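Tumor necrosis factor ligand superfamily member 9 (Mus musculus, PDB 6MKB) acts as a cytokine of the tumour necrosis factor family that binds the receptor TNFRSF9 (4-1BB) and induces proliferation of activated peripheral blood T cells. Local coordinates at residues L66-T71 with R147-S152; G81-V86 with L135-H140; L14-A19 with N27-D32. One frame throughout, in Å; residues are numbered along the deposited sequence.

Contact 1: residues L66-T71 with R147-S152; sequences LKLSPT and RDWELS. With NA (sodium ion), chain O.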
loop_
_atom_site.group_PDB
_atom_site.type_symbol
_atom_site.label_atom_id
_atom_site.label_comp_id
_atom_site.label_asym_id
_atom_site.label_seq_id
_atom_site.Cartn_x
_atom_site.Cartn_y
_atom_site.Cartn_z
ATOM N N LEU B 66 -7.860 -1.553 -1.943
ATOM C CA LEU B 66 -9.084 -1.585 -2.713
ATOM C C LEU B 66 -8.897 -2.434 -3.944
ATOM O O LEU B 66 -7.968 -2.202 -4.724
ATOM C CB LEU B 66 -9.520 -0.171 -3.123
ATOM C CG LEU B 66 -10.803 -0.042 -3.985
ATOM C CD1 LEU B 66 -12.039 -0.578 -3.242
ATOM C CD2 LEU B 66 -11.050 1.412 -4.378
ATOM N N LYS B 67 -9.785 -3.421 -4.111
ATOM C CA LYS B 67 -9.801 -4.271 -5.293
ATOM C C LYS B 67 -11.182 -4.133 -5.920
ATOM O O LYS B 67 -12.153 -4.658 -5.383
ATOM C CB LYS B 67 -9.403 -5.719 -4.984
ATOM C CG LYS B 67 -7.947 -5.850 -4.547
ATOM C CD LYS B 67 -7.508 -7.295 -4.620
ATOM C CE LYS B 67 -6.135 -7.501 -4.041
ATOM N NZ LYS B 67 -5.805 -8.942 -3.935
ATOM N N LEU B 68 -11.278 -3.300 -6.969
ATOM C CA LEU B 68 -12.515 -3.044 -7.703
ATOM C C LEU B 68 -12.606 -3.964 -8.859
ATOM O O LEU B 68 -11.777 -3.870 -9.768
ATOM C CB LEU B 68 -12.560 -1.601 -8.244
ATOM C CG LEU B 68 -13.069 -0.474 -7.419
ATOM C CD1 LEU B 68 -13.168 0.744 -8.303
ATOM C CD2 LEU B 68 -14.424 -0.788 -6.813
ATOM N N SER B 69 -13.619 -4.810 -8.873
ATOM C CA SER B 69 -13.833 -5.761 -9.959
ATOM C C SER B 69 -14.907 -5.256 -10.912
ATOM O O SER B 69 -16.009 -4.936 -10.453
ATOM C CB SER B 69 -14.220 -7.122 -9.402
ATOM O OG SER B 69 -13.151 -7.681 -8.658
ATOM N N PRO B 70 -14.623 -5.210 -12.243
ATOM C CA PRO B 70 -15.667 -4.788 -13.201
ATOM C C PRO B 70 -16.720 -5.859 -13.349
ATOM O O PRO B 70 -16.388 -7.045 -13.287
ATOM C CB PRO B 70 -14.893 -4.571 -14.508
ATOM C CG PRO B 70 -13.693 -5.442 -14.400
ATOM C CD PRO B 70 -13.358 -5.565 -12.936
ATOM N N THR B 71 -17.989 -5.458 -13.516
ATOM C CA THR B 71 -19.093 -6.414 -13.670
ATOM C C THR B 71 -19.433 -6.638 -15.151
ATOM O O THR B 71 -18.884 -5.955 -16.027
ATOM C CB THR B 71 -20.325 -5.949 -12.909
ATOM O OG1 THR B 71 -20.797 -4.745 -13.502
ATOM C CG2 THR B 71 -20.083 -5.798 -11.421
ATOM N N ARG B 147 -23.635 -0.183 -10.724
ATOM C CA ARG B 147 -23.734 -1.630 -10.955
ATOM C C ARG B 147 -22.541 -2.160 -11.763
ATOM O O ARG B 147 -22.372 -3.370 -11.845
ATOM C CB ARG B 147 -25.039 -1.987 -11.704
ATOM C CG ARG B 147 -26.342 -1.546 -11.009
ATOM C CD ARG B 147 -27.011 -2.649 -10.226
ATOM N NE ARG B 147 -28.399 -2.308 -9.905
ATOM C CZ ARG B 147 -29.454 -2.621 -10.652
ATOM N NH1 ARG B 147 -29.294 -3.240 -11.816
ATOM N NH2 ARG B 147 -30.673 -2.266 -10.268
ATOM N N ASP B 148 -21.719 -1.266 -12.339
ATOM C CA ASP B 148 -20.598 -1.594 -13.198
ATOM C C ASP B 148 -19.331 -2.008 -12.427
ATOM O O ASP B 148 -18.387 -2.490 -13.039
ATOM C CB ASP B 148 -20.322 -0.426 -14.174
ATOM C CG ASP B 148 -21.347 -0.331 -15.317
ATOM O OD1 ASP B 148 -22.425 -1.009 -15.227
ATOM O OD2 ASP B 148 -21.070 0.397 -16.307
ATOM N N TRP B 149 -19.323 -1.881 -11.099
ATOM C CA TRP B 149 -18.187 -2.290 -10.267
ATOM C C TRP B 149 -18.682 -2.990 -9.037
ATOM O O TRP B 149 -19.790 -2.718 -8.581
ATOM C CB TRP B 149 -17.307 -1.097 -9.865
ATOM C CG TRP B 149 -16.646 -0.387 -11.012
ATOM C CD1 TRP B 149 -17.108 0.709 -11.667
ATOM C CD2 TRP B 149 -15.401 -0.738 -11.639
ATOM N NE1 TRP B 149 -16.210 1.096 -12.632
ATOM C CE2 TRP B 149 -15.149 0.227 -12.636
ATOM C CE3 TRP B 149 -14.440 -1.745 -11.415
ATOM C CZ2 TRP B 149 -13.982 0.209 -13.426
ATOM C CZ3 TRP B 149 -13.274 -1.754 -12.174
ATOM C CH2 TRP B 149 -13.055 -0.786 -13.168
ATOM N N GLU B 150 -17.854 -3.881 -8.480
ATOM C CA GLU B 150 -18.206 -4.644 -7.289
ATOM C C GLU B 150 -16.966 -4.977 -6.464
ATOM O O GLU B 150 -15.831 -4.920 -6.964
ATOM C CB GLU B 150 -18.941 -5.953 -7.684
ATOM C CG GLU B 150 -18.035 -6.995 -8.333
ATOM C CD GLU B 150 -18.659 -8.302 -8.770
ATOM O OE1 GLU B 150 -18.089 -8.939 -9.682
ATOM O OE2 GLU B 150 -19.708 -8.694 -8.213
ATOM N N LEU B 151 -17.206 -5.334 -5.195
ATOM C CA LEU B 151 -16.193 -5.827 -4.274
ATOM C C LEU B 151 -16.514 -7.274 -4.076
ATOM O O LEU B 151 -17.546 -7.570 -3.483
ATOM C CB LEU B 151 -16.158 -5.062 -2.921
ATOM C CG LEU B 151 -15.997 -3.543 -2.913
ATOM C CD1 LEU B 151 -15.743 -3.064 -1.495
ATOM C CD2 LEU B 151 -14.858 -3.088 -3.819
ATOM N N SER B 152 -15.718 -8.178 -4.646
ATOM C CA SER B 152 -16.011 -9.597 -4.532
ATOM C C SER B 152 -14.788 -10.466 -4.270
ATOM O O SER B 152 -13.675 -10.101 -4.602
ATOM C CB SER B 152 -16.697 -10.089 -5.803
ATOM O OG SER B 152 -15.875 -9.944 -6.951
HETATM NA NA NA O . -13.154 -7.160 -6.020
#
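The indole of Trp149 is held between two neighbours of the opposing strand: Leu68 covers one face with CD1, and Pro70 covers the other with CB. The Leu68 and Trp149 side chains cross at about a right angle, Leu68 CB 3.7 Å from Trp149 CE3, whereas Pro70 crosses at a slant and brings CD to 3.9 Å from Trp149 CZ3. With CG anti to the carbonyl carbon (chi1 -63°), the indole swings back over the strand 66-70. Further along, CD2 of Leu151 lies 3.8 Å from both Leu66 CD1 and Leu68 CD2. These residues lie on the strand pair 58-70 and 149-166, antiparallel neighbours (C and H) in the inner sheet of the TNF jelly roll. Between these strands Ser69 and Glu150 are a hydrogen-bonded pair, N to O in both directions, Ser69 N 2.9 Å from Glu150 O. At the far end Thr71 grips two successive carbonyls: its N donates to Asp148 O, and its OG1 to Arg147 O in that carbonyl's plane, on a lone pair, at 2.7 Å. On the Ser69 side a sodium ion is bound by Lys67 O at 2.8 Å, Ser69 OG at 2.7 Å and Asn155 O.

Contact 2: residues G81-V86 with L135-H140; sequences GWVSLV and LRAYLH. With NAG (2-acetamido-2-deoxy-beta-D-glucopyranose), chain F; NAG (2-acetamido-2-deoxy-beta-D-glucopyranose), chain C.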
loop_
_atom_site.group_PDB
_atom_site.type_symbol
_atom_site.label_atom_id
_atom_site.label_comp_id
_atom_site.label_asym_id
_atom_site.label_seq_id
_atom_site.Cartn_x
_atom_site.Cartn_y
_atom_site.Cartn_z
ATOM N N GLY B 81 -15.823 9.037 -12.812
ATOM C CA GLY B 81 -15.973 9.601 -11.484
ATOM C C GLY B 81 -14.857 9.144 -10.572
ATOM O O GLY B 81 -13.682 9.229 -10.930
ATOM N N TRP B 82 -15.212 8.653 -9.375
ATOM C CA TRP B 82 -14.221 8.220 -8.388
ATOM C C TRP B 82 -14.784 7.225 -7.387
ATOM O O TRP B 82 -15.980 7.204 -7.128
ATOM C CB TRP B 82 -13.632 9.439 -7.638
ATOM C CG TRP B 82 -14.664 10.325 -7.010
ATOM C CD1 TRP B 82 -15.217 11.452 -7.548
ATOM C CD2 TRP B 82 -15.259 10.165 -5.711
ATOM N NE1 TRP B 82 -16.121 12.005 -6.668
ATOM C CE2 TRP B 82 -16.168 11.235 -5.531
ATOM C CE3 TRP B 82 -15.119 9.215 -4.682
ATOM C CZ2 TRP B 82 -16.955 11.366 -4.378
ATOM C CZ3 TRP B 82 -15.877 9.363 -3.529
ATOM C CH2 TRP B 82 -16.793 10.420 -3.389
ATOM N N VAL B 83 -13.905 6.394 -6.834
ATOM C CA VAL B 83 -14.239 5.411 -5.797
ATOM C C VAL B 83 -13.208 5.573 -4.682
ATOM O O VAL B 83 -12.008 5.663 -4.948
ATOM C CB VAL B 83 -14.342 3.953 -6.305
ATOM C CG1 VAL B 83 -14.840 3.025 -5.192
ATOM C CG2 VAL B 83 -15.254 3.860 -7.525
ATOM N N SER B 84 -13.683 5.612 -3.441
ATOM C CA SER B 84 -12.887 5.821 -2.250
ATOM C C SER B 84 -13.124 4.794 -1.159
ATOM O O SER B 84 -14.250 4.334 -0.973
ATOM C CB SER B 84 -13.239 7.181 -1.673
ATOM O OG SER B 84 -12.159 8.082 -1.769
ATOM N N LEU B 85 -12.055 4.485 -0.397
ATOM C CA LEU B 85 -12.044 3.730 0.864
ATOM C C LEU B 85 -11.639 4.753 1.899
ATOM O O LEU B 85 -10.530 5.292 1.813
ATOM C CB LEU B 85 -11.101 2.522 0.861
ATOM C CG LEU B 85 -11.476 1.268 0.057
ATOM C CD1 LEU B 85 -10.550 0.145 0.429
ATOM C CD2 LEU B 85 -12.939 0.839 0.275
ATOM N N VAL B 86 -12.571 5.133 2.780
ATOM C CA VAL B 86 -12.332 6.181 3.769
ATOM C C VAL B 86 -12.146 5.559 5.144
ATOM O O VAL B 86 -13.057 4.906 5.636
ATOM C CB VAL B 86 -13.484 7.238 3.762
ATOM C CG1 VAL B 86 -13.219 8.351 4.771
ATOM C CG2 VAL B 86 -13.711 7.830 2.365
ATOM N N LEU B 135 -17.044 2.883 2.285
ATOM C CA LEU B 135 -16.955 2.871 0.842
ATOM C C LEU B 135 -17.659 4.165 0.338
ATOM O O LEU B 135 -18.775 4.448 0.761
ATOM C CB LEU B 135 -17.598 1.587 0.278
ATOM C CG LEU B 135 -17.768 1.508 -1.267
ATOM C CD1 LEU B 135 -16.414 1.399 -1.994
ATOM C CD2 LEU B 135 -18.697 0.372 -1.649
ATOM N N ARG B 136 -16.984 4.968 -0.490
ATOM C CA ARG B 136 -17.546 6.185 -1.098
ATOM C C ARG B 136 -17.394 6.111 -2.614
ATOM O O ARG B 136 -16.382 5.609 -3.105
ATOM C CB ARG B 136 -16.886 7.489 -0.567
ATOM C CG ARG B 136 -17.194 7.882 0.888
ATOM C CD ARG B 136 -18.663 7.747 1.239
ATOM N NE ARG B 136 -18.809 6.739 2.293
ATOM C CZ ARG B 136 -19.273 6.986 3.507
ATOM N NH1 ARG B 136 -19.727 8.194 3.819
ATOM N NH2 ARG B 136 -19.367 6.007 4.398
ATOM N N ALA B 137 -18.398 6.588 -3.364
ATOM C CA ALA B 137 -18.338 6.572 -4.822
ATOM C C ALA B 137 -19.315 7.565 -5.460
ATOM O O ALA B 137 -20.454 7.700 -5.024
ATOM C CB ALA B 137 -18.610 5.161 -5.355
ATOM N N TYR B 138 -18.841 8.263 -6.486
ATOM C CA TYR B 138 -19.615 9.120 -7.356
ATOM C C TYR B 138 -19.351 8.632 -8.775
ATOM O O TYR B 138 -18.242 8.803 -9.279
ATOM C CB TYR B 138 -19.292 10.612 -7.185
ATOM C CG TYR B 138 -19.976 11.479 -8.227
ATOM C CD1 TYR B 138 -21.361 11.442 -8.398
ATOM C CD2 TYR B 138 -19.237 12.308 -9.068
ATOM C CE1 TYR B 138 -21.990 12.203 -9.380
ATOM C CE2 TYR B 138 -19.861 13.103 -10.030
ATOM C CZ TYR B 138 -21.242 13.055 -10.176
ATOM O OH TYR B 138 -21.877 13.833 -11.119
ATOM N N LEU B 139 -20.333 7.937 -9.374
ATOM C CA LEU B 139 -20.205 7.373 -10.714
ATOM C C LEU B 139 -21.301 7.896 -11.611
ATOM O O LEU B 139 -22.457 7.984 -11.184
ATOM C CB LEU B 139 -20.207 5.823 -10.681
ATOM C CG LEU B 139 -19.049 5.159 -9.904
ATOM C CD1 LEU B 139 -19.353 3.696 -9.586
ATOM C CD2 LEU B 139 -17.701 5.348 -10.608
ATOM N N HIS B 140 -20.932 8.269 -12.851
ATOM C CA HIS B 140 -21.851 8.817 -13.865
ATOM C C HIS B 140 -21.333 8.530 -15.292
ATOM O O HIS B 140 -20.156 8.200 -15.450
ATOM C CB HIS B 140 -22.014 10.334 -13.640
ATOM C CG HIS B 140 -20.738 11.100 -13.803
ATOM N ND1 HIS B 140 -20.425 11.737 -14.993
ATOM C CD2 HIS B 140 -19.711 11.261 -12.940
ATOM C CE1 HIS B 140 -19.243 12.295 -14.800
ATOM N NE2 HIS B 140 -18.771 12.027 -13.584
HETATM C C1 NAG F . -21.833 13.691 -5.274
HETATM C C2 NAG F . -20.760 14.517 -5.987
HETATM C C3 NAG F . -21.364 15.732 -6.707
HETATM C C4 NAG F . -22.553 15.355 -7.597
HETATM C C5 NAG F . -23.577 14.527 -6.805
HETATM C C6 NAG F . -24.676 13.961 -7.703
HETATM C C7 NAG F . -18.425 14.659 -5.207
HETATM C C8 NAG F . -17.559 15.076 -4.053
HETATM N N2 NAG F . -19.726 14.901 -5.041
HETATM O O3 NAG F . -20.368 16.373 -7.511
HETATM O O4 NAG F . -23.144 16.554 -8.128
HETATM O O5 NAG F . -22.942 13.423 -6.148
HETATM O O6 NAG F . -25.382 12.940 -6.999
HETATM O O7 NAG F . -17.947 14.153 -6.213
HETATM C C1 NAG C . -21.849 9.220 -2.352
HETATM C C2 NAG C . -23.001 9.500 -3.317
HETATM C C3 NAG C . -22.528 10.482 -4.389
HETATM C C4 NAG C . -21.844 11.727 -3.814
HETATM C C5 NAG C . -20.791 11.344 -2.778
HETATM C C6 NAG C . -20.216 12.552 -2.049
HETATM C C7 NAG C . -24.498 7.649 -4.021
HETATM C C8 NAG C . -24.419 6.206 -4.404
HETATM N N2 NAG C . -23.323 8.263 -3.991
HETATM O O3 NAG C . -23.632 10.844 -5.233
HETATM O O4 NAG C . -21.226 12.471 -4.867
HETATM O O5 NAG C . -21.345 10.446 -1.804
HETATM O O6 NAG C . -18.989 12.123 -1.453
HETATM O O7 NAG C . -25.570 8.174 -3.788
#
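Ser84 N donates to Arg136 O over 2.7 Å in a nearly straight bond (169°), and the same carbonyl also receives a CA-H contact from Val83. Arg136 N answers to Ser84 O, and a second reciprocal pair joins Trp82 to Tyr138, so that four backbone bonds zip the strands antiparallel. On the face bearing these four residues, Trp82 has CG set between its backbone N and carbonyl carbon (chi1 54°), which carries the indole across to the other strand. There one face of the ring rests on Tyr138 CB, with NE1 3.5 Å from that atom, while Arg136 CB comes in at the ring edge, 3.6 Å from Trp82 CZ3. The two aromatic side chains cross at about a right angle, though their rings meet obliquely. Two sugars of the glycan complete this surface: Trp82 NE1 donates to O7 of the chain F NAG at 2.9 Å, that sugar also covers a face of the Tyr138 ring, and N2 of the chain C NAG donates to Ala137 O at 3.1 Å. On the reverse side Val83 CG1 packs 3.9 Å from Leu135 CD1, and Leu85 CD2 also touches that methyl. Here apolar on their inner face and set against the glycan on Asn23 with their outer one, strands 80-90 and 129-140 are D and G, antiparallel neighbours in the outer sheet of the TNF jelly roll.

Contact 3: residues L14-A19 with N27-D32; sequences LAKNQA and NWHSQD. With SO4 (sulfate ion), chain M; SO4 (sulfate ion), chain K.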
loop_
_atom_site.group_PDB
_atom_site.type_symbol
_atom_site.label_atom_id
_atom_site.label_comp_id
_atom_site.label_asym_id
_atom_site.label_seq_id
_atom_site.Cartn_x
_atom_site.Cartn_y
_atom_site.Cartn_z
ATOM N N LEU B 14 -10.707 -9.053 5.557
ATOM C CA LEU B 14 -11.086 -9.175 4.144
ATOM C C LEU B 14 -12.537 -8.785 4.017
ATOM O O LEU B 14 -13.370 -9.240 4.795
ATOM C CB LEU B 14 -10.820 -10.597 3.600
ATOM C CG LEU B 14 -9.399 -11.179 3.779
ATOM C CD1 LEU B 14 -9.330 -12.561 3.177
ATOM C CD2 LEU B 14 -8.325 -10.291 3.140
ATOM N N ALA B 15 -12.827 -7.871 3.093
ATOM C CA ALA B 15 -14.154 -7.299 2.938
ATOM C C ALA B 15 -15.189 -8.317 2.492
ATOM O O ALA B 15 -14.935 -9.113 1.585
ATOM C CB ALA B 15 -14.104 -6.137 1.950
ATOM N N LYS B 16 -16.372 -8.269 3.121
ATOM C CA LYS B 16 -17.516 -9.074 2.701
ATOM C C LYS B 16 -17.941 -8.563 1.322
ATOM O O LYS B 16 -17.651 -7.411 0.977
ATOM C CB LYS B 16 -18.649 -8.982 3.716
ATOM C CG LYS B 16 -18.445 -9.862 4.939
ATOM C CD LYS B 16 -19.728 -9.966 5.733
ATOM C CE LYS B 16 -19.541 -10.665 7.057
ATOM N NZ LYS B 16 -20.826 -10.831 7.789
ATOM N N ASN B 17 -18.546 -9.424 0.505
ATOM C CA ASN B 17 -18.935 -9.055 -0.849
ATOM C C ASN B 17 -19.907 -7.874 -0.886
ATOM O O ASN B 17 -20.712 -7.673 0.022
ATOM C CB ASN B 17 -19.510 -10.259 -1.600
ATOM C CG ASN B 17 -18.438 -11.166 -2.156
ATOM O OD1 ASN B 17 -17.247 -11.059 -1.819
ATOM N ND2 ASN B 17 -18.832 -12.084 -3.023
ATOM N N GLN B 18 -19.772 -7.080 -1.942
ATOM C CA GLN B 18 -20.560 -5.901 -2.250
ATOM C C GLN B 18 -20.823 -5.941 -3.761
ATOM O O GLN B 18 -19.923 -5.638 -4.551
ATOM C CB GLN B 18 -19.777 -4.650 -1.801
ATOM C CG GLN B 18 -20.617 -3.549 -1.203
ATOM C CD GLN B 18 -21.233 -3.918 0.113
ATOM O OE1 GLN B 18 -20.546 -4.100 1.121
ATOM N NE2 GLN B 18 -22.556 -4.014 0.127
ATOM N N ALA B 19 -22.031 -6.397 -4.156
ATOM C CA ALA B 19 -22.472 -6.626 -5.548
ATOM C C ALA B 19 -22.452 -5.379 -6.440
ATOM O O ALA B 19 -22.351 -5.503 -7.662
ATOM C CB ALA B 19 -23.874 -7.230 -5.555
ATOM N N ASN B 27 -18.488 -4.124 5.734
ATOM C CA ASN B 27 -18.508 -5.278 6.609
ATOM C C ASN B 27 -17.240 -6.075 6.326
ATOM O O ASN B 27 -16.766 -6.098 5.188
ATOM C CB ASN B 27 -19.764 -6.111 6.370
ATOM C CG ASN B 27 -20.927 -5.657 7.213
ATOM O OD1 ASN B 27 -20.880 -5.679 8.453
ATOM N ND2 ASN B 27 -21.999 -5.235 6.561
ATOM N N TRP B 28 -16.675 -6.702 7.340
ATOM C CA TRP B 28 -15.438 -7.449 7.196
ATOM C C TRP B 28 -15.570 -8.874 7.730
ATOM O O TRP B 28 -16.288 -9.117 8.708
ATOM C CB TRP B 28 -14.281 -6.715 7.933
ATOM C CG TRP B 28 -14.076 -5.324 7.427
ATOM C CD1 TRP B 28 -14.714 -4.194 7.856
ATOM C CD2 TRP B 28 -13.314 -4.939 6.269
ATOM N NE1 TRP B 28 -14.397 -3.130 7.037
ATOM C CE2 TRP B 28 -13.536 -3.560 6.058
ATOM C CE3 TRP B 28 -12.386 -5.606 5.449
ATOM C CZ2 TRP B 28 -12.894 -2.849 5.042
ATOM C CZ3 TRP B 28 -11.774 -4.908 4.430
ATOM C CH2 TRP B 28 -12.065 -3.557 4.204
ATOM N N HIS B 29 -14.875 -9.816 7.063
ATOM C CA HIS B 29 -14.656 -11.171 7.556
ATOM C C HIS B 29 -13.490 -11.015 8.545
ATOM O O HIS B 29 -12.454 -10.453 8.146
ATOM C CB HIS B 29 -14.275 -12.161 6.423
ATOM C CG HIS B 29 -15.298 -12.380 5.352
ATOM N ND1 HIS B 29 -16.469 -13.091 5.602
ATOM C CD2 HIS B 29 -15.234 -12.098 4.030
ATOM C CE1 HIS B 29 -17.097 -13.161 4.443
ATOM N NE2 HIS B 29 -16.391 -12.581 3.469
ATOM N N SER B 30 -13.650 -11.445 9.814
ATOM C CA SER B 30 -12.573 -11.371 10.831
ATOM C C SER B 30 -11.867 -12.763 11.030
ATOM O O SER B 30 -10.882 -12.850 11.770
ATOM C CB SER B 30 -13.117 -10.846 12.161
ATOM O OG SER B 30 -14.169 -11.651 12.670
ATOM N N GLN B 31 -12.382 -13.828 10.355
ATOM C CA GLN B 31 -11.870 -15.211 10.370
ATOM C C GLN B 31 -12.140 -15.900 9.021
ATOM O O GLN B 31 -13.132 -15.572 8.363
ATOM C CB GLN B 31 -12.472 -16.030 11.523
ATOM C CG GLN B 31 -14.002 -15.968 11.629
ATOM C CD GLN B 31 -14.544 -16.847 12.729
ATOM O OE1 GLN B 31 -13.982 -16.944 13.827
ATOM N NE2 GLN B 31 -15.663 -17.499 12.464
ATOM N N ASP B 32 -11.264 -16.847 8.610
ATOM C CA ASP B 32 -11.382 -17.567 7.327
ATOM C C ASP B 32 -12.543 -18.602 7.354
ATOM O O ASP B 32 -13.466 -18.474 8.165
ATOM C CB ASP B 32 -10.032 -18.229 6.929
ATOM C CG ASP B 32 -9.548 -19.375 7.810
ATOM O OD1 ASP B 32 -9.977 -20.524 7.578
ATOM O OD2 ASP B 32 -8.708 -19.127 8.699
HETATM S S SO4 M . -20.307 -12.222 1.639
HETATM O O1 SO4 M . -20.698 -10.788 1.683
HETATM O O2 SO4 M . -20.759 -12.860 2.908
HETATM O O3 SO4 M . -21.008 -12.875 0.500
HETATM O O4 SO4 M . -18.836 -12.352 1.463
HETATM S S SO4 K . -18.244 -14.148 8.179
HETATM O O1 SO4 K . -17.973 -12.862 8.862
HETATM O O2 SO4 K . -18.987 -15.015 9.122
HETATM O O3 SO4 K . -19.063 -13.960 6.955
HETATM O O4 SO4 K . -16.963 -14.786 7.797
#
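Backbone bonds come first where Leu14 meets His29: His29 N donates to Leu14 O at 2.8 Å, and the return bond from Leu14 N is weak. Two residues further along, past the non-hydrogen-bonded pair Ala15 and Trp28, Lys16 N donates to Asn27 O at 3.0 Å. The contacts with rings follow. Ala15 CB sits over one face of Trp28 as a CH-pi contact, 3.6 Å from Trp28 CZ3, and Phe159 meets the indole from elsewhere in the chain. Lys16 CG lies almost squarely over the centre of the His29 imidazole, 3.7 Å from the ring centroid; a chi1 of -79° sets it beside the lysine's own backbone N, and the extended chain beyond runs across the ring face while CD touches Asn27 CB. Anion binding makes up the third group. His29 ND1 donates to O4 of the chain K sulfate at 2.8 Å, and Asn17 N to O4 of the chain M sulfate at 3.1 Å, an oxygen that His29 NE2 holds weakly, which would be consistent with a protonated ring. Both ions probably come from the crystallisation liquor. The whole is an antiparallel beta hairpin of strands 10-15 and 24-29, A and A' of the TNF jelly roll.

Three pairings of different reach along the chain build this jelly roll. Contact 3 closes first, as a local hairpin; contact 1 then encloses contact 2. Contacts 1 and 2, with centres about 12 Å apart, belong to opposing sheets of the sandwich, where Leu66 and Leu68 pack against Leu85 and Val83 to fill the interior. Contact 3, about 14 Å from contact 1 and 19 Å from contact 2, has strand 10-15 beside 149-166 and strand 24-29 beside 129-140. Its hairpin therefore bridges the two sheets, and Gln18 N, 2.8 Å from Leu151 O, probably adds a hydrogen bond to contact 1. Local and long-range pairings together thus close the sandwich of the receptor-binding TNF homology domain.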